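Side-chain contacts in DNA photolyase (Agrobacterium tumefaciens, PDB 4U63), which probably repairs UV-induced cyclobutane pyrimidine dimers in DNA with light, using FAD as the catalytic cofactor and a methenyltetrahydrofolate antenna: residues R36-L41 and P225-A230; H75-A80 and A266-P271. All blocks are in the same frame, centred on the assembly; numbering follows the deposited sequence.

Interaction 1 (R36-L41 and P225-A230); sequences RLSDNL and PGETGA
The carboxylate of Glu227 binds two successive backbone N-H groups, Leu37 and Ser38, and so fastens the first turn of helix 227-238 to the loop between strand 27-31 and helix 41-49. Leu37 N meets OE1 of Glu227 at 2.9 Å in a nearly straight bond (176°) that arrives from above the carboxylate plane. Ser38 N takes the syn lone pair of OE2 of Glu227, also at 2.9 Å but more bent, 152°. The glutamate reaches them because its CG lies anti to the backbone N (chi1 -178°) and the chain stays extended beyond it; with both oxygens bonded, rotation of the carboxylate is restrained. OE2 of Glu227 also packs 3.5 Å from CB of Arg36. The loop follows strand 27-31, the central strand of the five-stranded parallel sheet in the N-terminal alpha/beta domain of photolyases. Arg36 turns its guanidinium away from Glu227 and back onto its own loop, where NE and NH2 both donate to Asp39 O from one face of that carbonyl, NH2 at 3.0 Å. Its NH1 bonds to Gly267 O. Asn40 ND2 closes the turn onto Arg36 O at 2.9 Å, while Asn40 OD1 caps Leu43 N in helix 41-49.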
ATOM      1  N   ARG A  36      15.577   1.120  -0.828  1.00 20.95           N
ATOM      2  CA  ARG A  36      16.097   1.500  -2.125  1.00 20.03           C
ATOM      3  C   ARG A  36      17.416   2.245  -1.935  1.00 20.88           C
ATOM      4  O   ARG A  36      17.656   2.838  -0.872  1.00 21.06           O
ATOM      5  CB  ARG A  36      15.097   2.408  -2.833  1.00 20.41           C
ATOM      6  CG  ARG A  36      14.920   3.778  -2.186  1.00 19.61           C
ATOM      7  CD  ARG A  36      13.895   4.649  -2.908  1.00 19.62           C
ATOM      8  NE  ARG A  36      13.900   6.002  -2.355  1.00 19.75           N
ATOM      9  CZ  ARG A  36      13.230   6.404  -1.276  1.00 21.25           C
ATOM     10  NH1 ARG A  36      12.446   5.572  -0.594  1.00 23.58           N
ATOM     11  NH2 ARG A  36      13.342   7.659  -0.877  1.00 22.82           N
ATOM     12  N   LEU A  37      18.264   2.215  -2.966  1.00 21.36           N
ATOM     13  CA  LEU A  37      19.479   3.038  -3.004  1.00 22.28           C
ATOM     14  C   LEU A  37      19.299   4.328  -3.814  1.00 22.19           C
ATOM     15  O   LEU A  37      20.021   5.302  -3.574  1.00 25.37           O
ATOM     16  CB  LEU A  37      20.654   2.241  -3.577  1.00 25.50           C
ATOM     17  CG  LEU A  37      20.942   0.863  -2.973  1.00 26.27           C
ATOM     18  CD1 LEU A  37      22.219   0.290  -3.572  1.00 31.37           C
ATOM     19  CD2 LEU A  37      21.039   0.919  -1.455  1.00 26.39           C
ATOM     20  N   SER A  38      18.348   4.333  -4.756  1.00 20.91           N
ATOM     21  CA  SER A  38      18.099   5.483  -5.624  1.00 21.46           C
ATOM     22  C   SER A  38      17.194   6.499  -4.945  1.00 22.41           C
ATOM     23  O   SER A  38      16.343   6.148  -4.129  1.00 23.97           O
ATOM     24  CB  SER A  38      17.456   5.054  -6.949  1.00 24.91           C
ATOM     25  OG  SER A  38      18.287   4.161  -7.666  1.00 28.67           O
ATOM     26  N   ASP A  39      17.385   7.759  -5.307  1.00 21.70           N
ATOM     27  CA  ASP A  39      16.649   8.885  -4.744  1.00 22.23           C
ATOM     28  C   ASP A  39      16.465   8.724  -3.225  1.00 21.91           C
ATOM     29  O   ASP A  39      15.367   8.853  -2.689  1.00 22.14           O
ATOM     30  CB  ASP A  39      15.303   9.059  -5.466  1.00 24.33           C
ATOM     31  CG  ASP A  39      14.726  10.463  -5.305  1.00 28.01           C
ATOM     32  OD1 ASP A  39      15.522  11.413  -5.156  1.00 30.33           O
ATOM     33  OD2 ASP A  39      13.489  10.624  -5.345  1.00 27.39           O
ATOM     34  N   ASN A  40      17.576   8.436  -2.549  1.00 20.80           N
ATOM     35  CA  ASN A  40      17.577   8.178  -1.114  1.00 21.70           C
ATOM     36  C   ASN A  40      18.465   9.217  -0.443  1.00 21.64           C
ATOM     37  O   ASN A  40      19.696   9.064  -0.398  1.00 22.41           O
ATOM     38  CB  ASN A  40      18.043   6.739  -0.852  1.00 22.25           C
ATOM     39  CG  ASN A  40      17.989   6.360   0.613  1.00 21.61           C
ATOM     40  OD1 ASN A  40      18.088   7.213   1.488  1.00 22.48           O
ATOM     41  ND2 ASN A  40      17.839   5.072   0.889  1.00 21.91           N
ATOM     42  N   LEU A  41      17.841  10.284   0.064  1.00 21.73           N
ATOM     43  CA  LEU A  41      18.593  11.430   0.612  1.00 23.82           C
ATOM     44  C   LEU A  41      19.372  11.081   1.870  1.00 22.15           C
ATOM     45  O   LEU A  41      20.448  11.621   2.099  1.00 22.90           O
ATOM     46  CB  LEU A  41      17.668  12.629   0.876  1.00 25.50           C
ATOM     47  CG  LEU A  41      17.041  13.299  -0.359  1.00 29.06           C
ATOM     48  CD1 LEU A  41      16.103  14.428   0.040  1.00 29.66           C
ATOM     49  CD2 LEU A  41      18.109  13.826  -1.308  1.00 33.58           C
ATOM     50  N   PRO A 225       9.628  -8.254  -5.569  1.00 20.63           N
ATOM     51  CA  PRO A 225       9.904  -7.207  -4.586  1.00 21.78           C
ATOM     52  C   PRO A 225      11.321  -6.652  -4.664  1.00 21.85           C
ATOM     53  O   PRO A 225      12.258  -7.370  -4.998  1.00 23.26           O
ATOM     54  CB  PRO A 225       9.674  -7.922  -3.251  1.00 20.98           C
ATOM     55  CG  PRO A 225       8.656  -8.940  -3.574  1.00 21.39           C
ATOM     56  CD  PRO A 225       9.111  -9.464  -4.909  1.00 22.11           C
ATOM     57  N   GLY A 226      11.435  -5.362  -4.373  1.00 20.35           N
ATOM     58  CA  GLY A 226      12.710  -4.679  -4.325  1.00 18.21           C
ATOM     59  C   GLY A 226      12.799  -3.564  -5.336  1.00 20.91           C
ATOM     60  O   GLY A 226      11.916  -3.394  -6.175  1.00 23.65           O
ATOM     61  N   GLU A 227      13.897  -2.820  -5.255  1.00 20.34           N
ATOM     62  CA  GLU A 227      14.131  -1.667  -6.112  1.00 23.26           C
ATOM     63  C   GLU A 227      14.210  -1.990  -7.612  1.00 22.12           C
ATOM     64  O   GLU A 227      13.610  -1.295  -8.435  1.00 23.30           O
ATOM     65  CB  GLU A 227      15.412  -0.981  -5.676  1.00 23.73           C
ATOM     66  CG  GLU A 227      15.702   0.260  -6.475  1.00 24.47           C
ATOM     67  CD  GLU A 227      16.783   1.090  -5.864  1.00 26.26           C
ATOM     68  OE1 GLU A 227      17.750   0.524  -5.286  1.00 25.70           O
ATOM     69  OE2 GLU A 227      16.668   2.322  -5.966  1.00 26.87           O
ATOM     70  N   THR A 228      14.966  -3.019  -7.966  1.00 21.81           N
ATOM     71  CA  THR A 228      15.051  -3.446  -9.378  1.00 22.02           C
ATOM     72  C   THR A 228      13.659  -3.791  -9.932  1.00 20.48           C
ATOM     73  O   THR A 228      13.300  -3.365 -11.032  1.00 25.43           O
ATOM     74  CB  THR A 228      16.010  -4.628  -9.548  1.00 25.88           C
ATOM     75  OG1 THR A 228      17.328  -4.212  -9.169  1.00 27.00           O
ATOM     76  CG2 THR A 228      16.030  -5.127 -11.002  1.00 28.23           C
ATOM     77  N   GLY A 229      12.882  -4.547  -9.168  1.00 19.79           N
ATOM     78  CA  GLY A 229      11.496  -4.851  -9.549  1.00 19.97           C
ATOM     79  C   GLY A 229      10.633  -3.614  -9.696  1.00 19.78           C
ATOM     80  O   GLY A 229       9.831  -3.524 -10.629  1.00 22.75           O
ATOM     81  N   ALA A 230      10.799  -2.652  -8.779  1.00 18.78           N
ATOM     82  CA  ALA A 230      10.053  -1.398  -8.847  1.00 19.57           C
ATOM     83  C   ALA A 230      10.339  -0.637 -10.131  1.00 18.49           C
ATOM     84  O   ALA A 230       9.413  -0.184 -10.806  1.00 19.61           O
ATOM     85  CB  ALA A 230      10.349  -0.510  -7.634  1.00 18.52           C
TER

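Interaction 2 (H75-A80 and A266-P271); sequences HHSLAA and AGEISP
Ser77 on helix 68-87 and Glu268, in the loop joining helices 261-265 and 271-276, make a single buried hydrogen bond that ties a helix of the N-terminal alpha/beta domain to a connection in the helical, FAD-binding part of the photolyase fold. Entering the loop after Ala266, Gly267 ends helix 261-265 in a Schellman motif; its positive phi, 68°, swings the chain out of the helix, and its carbonyl O receives Arg36 NH1. Glu268 comes next and carries the contact. With CG anti to its carbonyl carbon (chi1 -67°) and the rest of the chain extended, it sends its carboxylate across to the helix. OE2 accepts from Ser77 OG and also from Trp73 NE1, one turn earlier on the same helix, whereas OE1 accepts from His263 ND1. Both oxygens of this buried acid are thus supplied with donors, which would probably help it keep a negative charge. Ile269 then turns to helix 227-238, Ser270 N-caps helix 271-276 through OG to Ala273 N, and Pro271 begins that helix. Back at the serine, OG of Ser77 lies 2.5 Å from OE2 of Glu268, a short bond made on the anti side of the carboxylate and 30° out of its plane.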
ATOM      1  N   HIS A  75      10.540  -9.944   3.221  1.00 23.26           N
ATOM      2  CA  HIS A  75      11.628 -10.905   3.092  1.00 24.61           C
ATOM      3  C   HIS A  75      12.395 -10.681   1.787  1.00 23.92           C
ATOM      4  O   HIS A  75      13.620 -10.509   1.773  1.00 24.85           O
ATOM      5  CB  HIS A  75      11.091 -12.327   3.112  1.00 25.81           C
ATOM      6  CG  HIS A  75      12.145 -13.362   2.919  1.00 28.20           C
ATOM      7  ND1 HIS A  75      12.769 -13.995   3.973  1.00 29.74           N
ATOM      8  CD2 HIS A  75      12.704 -13.864   1.792  1.00 30.81           C
ATOM      9  CE1 HIS A  75      13.660 -14.847   3.504  1.00 31.93           C
ATOM     10  NE2 HIS A  75      13.642 -14.787   2.183  1.00 30.00           N
ATOM     11  N   HIS A  76      11.661 -10.687   0.689  1.00 24.69           N
ATOM     12  CA  HIS A  76      12.280 -10.548  -0.626  1.00 21.33           C
ATOM     13  C   HIS A  76      12.880  -9.167  -0.832  1.00 22.66           C
ATOM     14  O   HIS A  76      13.930  -9.042  -1.451  1.00 26.96           O
ATOM     15  CB  HIS A  76      11.274 -10.875  -1.707  1.00 22.06           C
ATOM     16  CG  HIS A  76      10.906 -12.316  -1.728  1.00 26.44           C
ATOM     17  ND1 HIS A  76      11.820 -13.302  -2.010  1.00 30.51           N
ATOM     18  CD2 HIS A  76       9.733 -12.942  -1.500  1.00 27.34           C
ATOM     19  CE1 HIS A  76      11.229 -14.478  -1.954  1.00 32.70           C
ATOM     20  NE2 HIS A  76       9.959 -14.288  -1.652  1.00 31.73           N
ATOM     21  N   SER A  77      12.225  -8.145  -0.297  1.00 21.26           N
ATOM     22  CA  SER A  77      12.742  -6.792  -0.359  1.00 23.22           C
ATOM     23  C   SER A  77      14.085  -6.665   0.363  1.00 23.09           C
ATOM     24  O   SER A  77      15.008  -6.066  -0.160  1.00 24.75           O
ATOM     25  CB  SER A  77      11.744  -5.798   0.229  1.00 24.74           C
ATOM     26  OG  SER A  77      12.157  -4.483  -0.079  1.00 25.72           O
ATOM     27  N   LEU A  78      14.176  -7.226   1.568  1.00 22.04           N
ATOM     28  CA  LEU A  78      15.430  -7.209   2.337  1.00 23.09           C
ATOM     29  C   LEU A  78      16.538  -8.014   1.656  1.00 24.63           C
ATOM     30  O   LEU A  78      17.695  -7.591   1.632  1.00 25.48           O
ATOM     31  CB  LEU A  78      15.195  -7.712   3.760  1.00 22.79           C
ATOM     32  CG  LEU A  78      14.379  -6.771   4.649  1.00 23.09           C
ATOM     33  CD1 LEU A  78      14.030  -7.478   5.950  1.00 25.27           C
ATOM     34  CD2 LEU A  78      15.124  -5.476   4.927  1.00 28.78           C
ATOM     35  N   ALA A  79      16.185  -9.160   1.087  1.00 22.64           N
ATOM     36  CA  ALA A  79      17.151  -9.939   0.326  1.00 25.29           C
ATOM     37  C   ALA A  79      17.688  -9.130  -0.857  1.00 25.57           C
ATOM     38  O   ALA A  79      18.893  -9.107  -1.102  1.00 26.64           O
ATOM     39  CB  ALA A  79      16.533 -11.236  -0.158  1.00 22.72           C
ATOM     40  N   ALA A  80      16.799  -8.450  -1.576  1.00 23.41           N
ATOM     41  CA  ALA A  80      17.222  -7.639  -2.726  1.00 24.66           C
ATOM     42  C   ALA A  80      18.077  -6.447  -2.307  1.00 24.64           C
ATOM     43  O   ALA A  80      19.089  -6.159  -2.944  1.00 25.99           O
ATOM     44  CB  ALA A  80      16.017  -7.171  -3.519  1.00 22.80           C
ATOM     45  N   ALA A 266       6.512   0.073   0.188  1.00 21.11           N
ATOM     46  CA  ALA A 266       7.779  -0.393   0.771  1.00 21.47           C
ATOM     47  C   ALA A 266       8.936   0.608   0.604  1.00 20.38           C
ATOM     48  O   ALA A 266      10.033   0.367   1.111  1.00 21.44           O
ATOM     49  CB  ALA A 266       8.160  -1.741   0.154  1.00 21.44           C
ATOM     50  N   GLY A 267       8.696   1.716  -0.112  1.00 19.74           N
ATOM     51  CA  GLY A 267       9.715   2.735  -0.361  1.00 20.20           C
ATOM     52  C   GLY A 267      10.831   2.266  -1.270  1.00 20.11           C
ATOM     53  O   GLY A 267      11.974   2.749  -1.177  1.00 20.82           O
ATOM     54  N   GLU A 268      10.493   1.334  -2.156  1.00 18.96           N
ATOM     55  CA  GLU A 268      11.440   0.781  -3.129  1.00 20.43           C
ATOM     56  C   GLU A 268      11.601   1.705  -4.326  1.00 20.36           C
ATOM     57  O   GLU A 268      12.537   1.551  -5.133  1.00 21.35           O
ATOM     58  CB  GLU A 268      10.992  -0.609  -3.558  1.00 21.39           C
ATOM     59  CG  GLU A 268      11.083  -1.579  -2.401  1.00 20.53           C
ATOM     60  CD  GLU A 268      10.349  -2.879  -2.598  1.00 22.21           C
ATOM     61  OE1 GLU A 268       9.761  -3.119  -3.673  1.00 20.55           O
ATOM     62  OE2 GLU A 268      10.359  -3.682  -1.639  1.00 21.84           O
ATOM     63  N   ILE A 269      10.675   2.650  -4.449  1.00 20.11           N
ATOM     64  CA  ILE A 269      10.757   3.714  -5.444  1.00 19.64           C
ATOM     65  C   ILE A 269      10.087   4.939  -4.819  1.00 19.58           C
ATOM     66  O   ILE A 269       9.121   4.798  -4.076  1.00 21.98           O
ATOM     67  CB  ILE A 269      10.096   3.291  -6.783  1.00 22.53           C
ATOM     68  CG1 ILE A 269      10.386   4.321  -7.878  1.00 25.57           C
ATOM     69  CG2 ILE A 269       8.591   3.056  -6.628  1.00 22.41           C
ATOM     70  CD1 ILE A 269      10.175   3.782  -9.268  1.00 31.04           C
ATOM     71  N   SER A 270      10.612   6.125  -5.096  1.00 18.93           N
ATOM     72  CA  SER A 270      10.027   7.359  -4.572  1.00 19.04           C
ATOM     73  C   SER A 270       8.916   7.886  -5.484  1.00 18.32           C
ATOM     74  O   SER A 270       8.966   7.680  -6.691  1.00 20.44           O
ATOM     75  CB  SER A 270      11.101   8.429  -4.435  1.00 18.05           C
ATOM     76  OG  SER A 270      11.467   8.976  -5.688  1.00 21.21           O
ATOM     77  N   PRO A 271       7.920   8.597  -4.915  1.00 18.74           N
ATOM     78  CA  PRO A 271       6.901   9.172  -5.789  1.00 18.75           C
ATOM     79  C   PRO A 271       7.492  10.243  -6.728  1.00 18.25           C
ATOM     80  O   PRO A 271       6.967  10.441  -7.814  1.00 20.86           O
ATOM     81  CB  PRO A 271       5.885   9.767  -4.798  1.00 17.64           C
ATOM     82  CG  PRO A 271       6.689  10.013  -3.561  1.00 18.54           C
ATOM     83  CD  PRO A 271       7.600   8.831  -3.496  1.00 19.01           C
TER

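Interactions 1 and 2 have centres about 6 Å apart and touch directly, their segments alternating along the chain. The loop 266-271 runs beside both segments of interaction 1: Ser270 OG is 2.6 Å from Asp39 OD2, a probable hydrogen bond, while Glu268 OE1 accepts a weak hydrogen bond, 2.9 Å long, from Gly226 N at the N-cap of helix 227-238. Between these, Glu268 O packs 3.5 Å from Arg36 CB and 3.7 Å from Glu227 CG. Glu227 and Glu268 thus lie side by side, one reaching the loop 36-41 and the other helix 68-87. Neither contact belongs to the flavin's immediate surroundings: the side chains of Glu268 and Arg36 lie about 11 and 13 Å from the FAD.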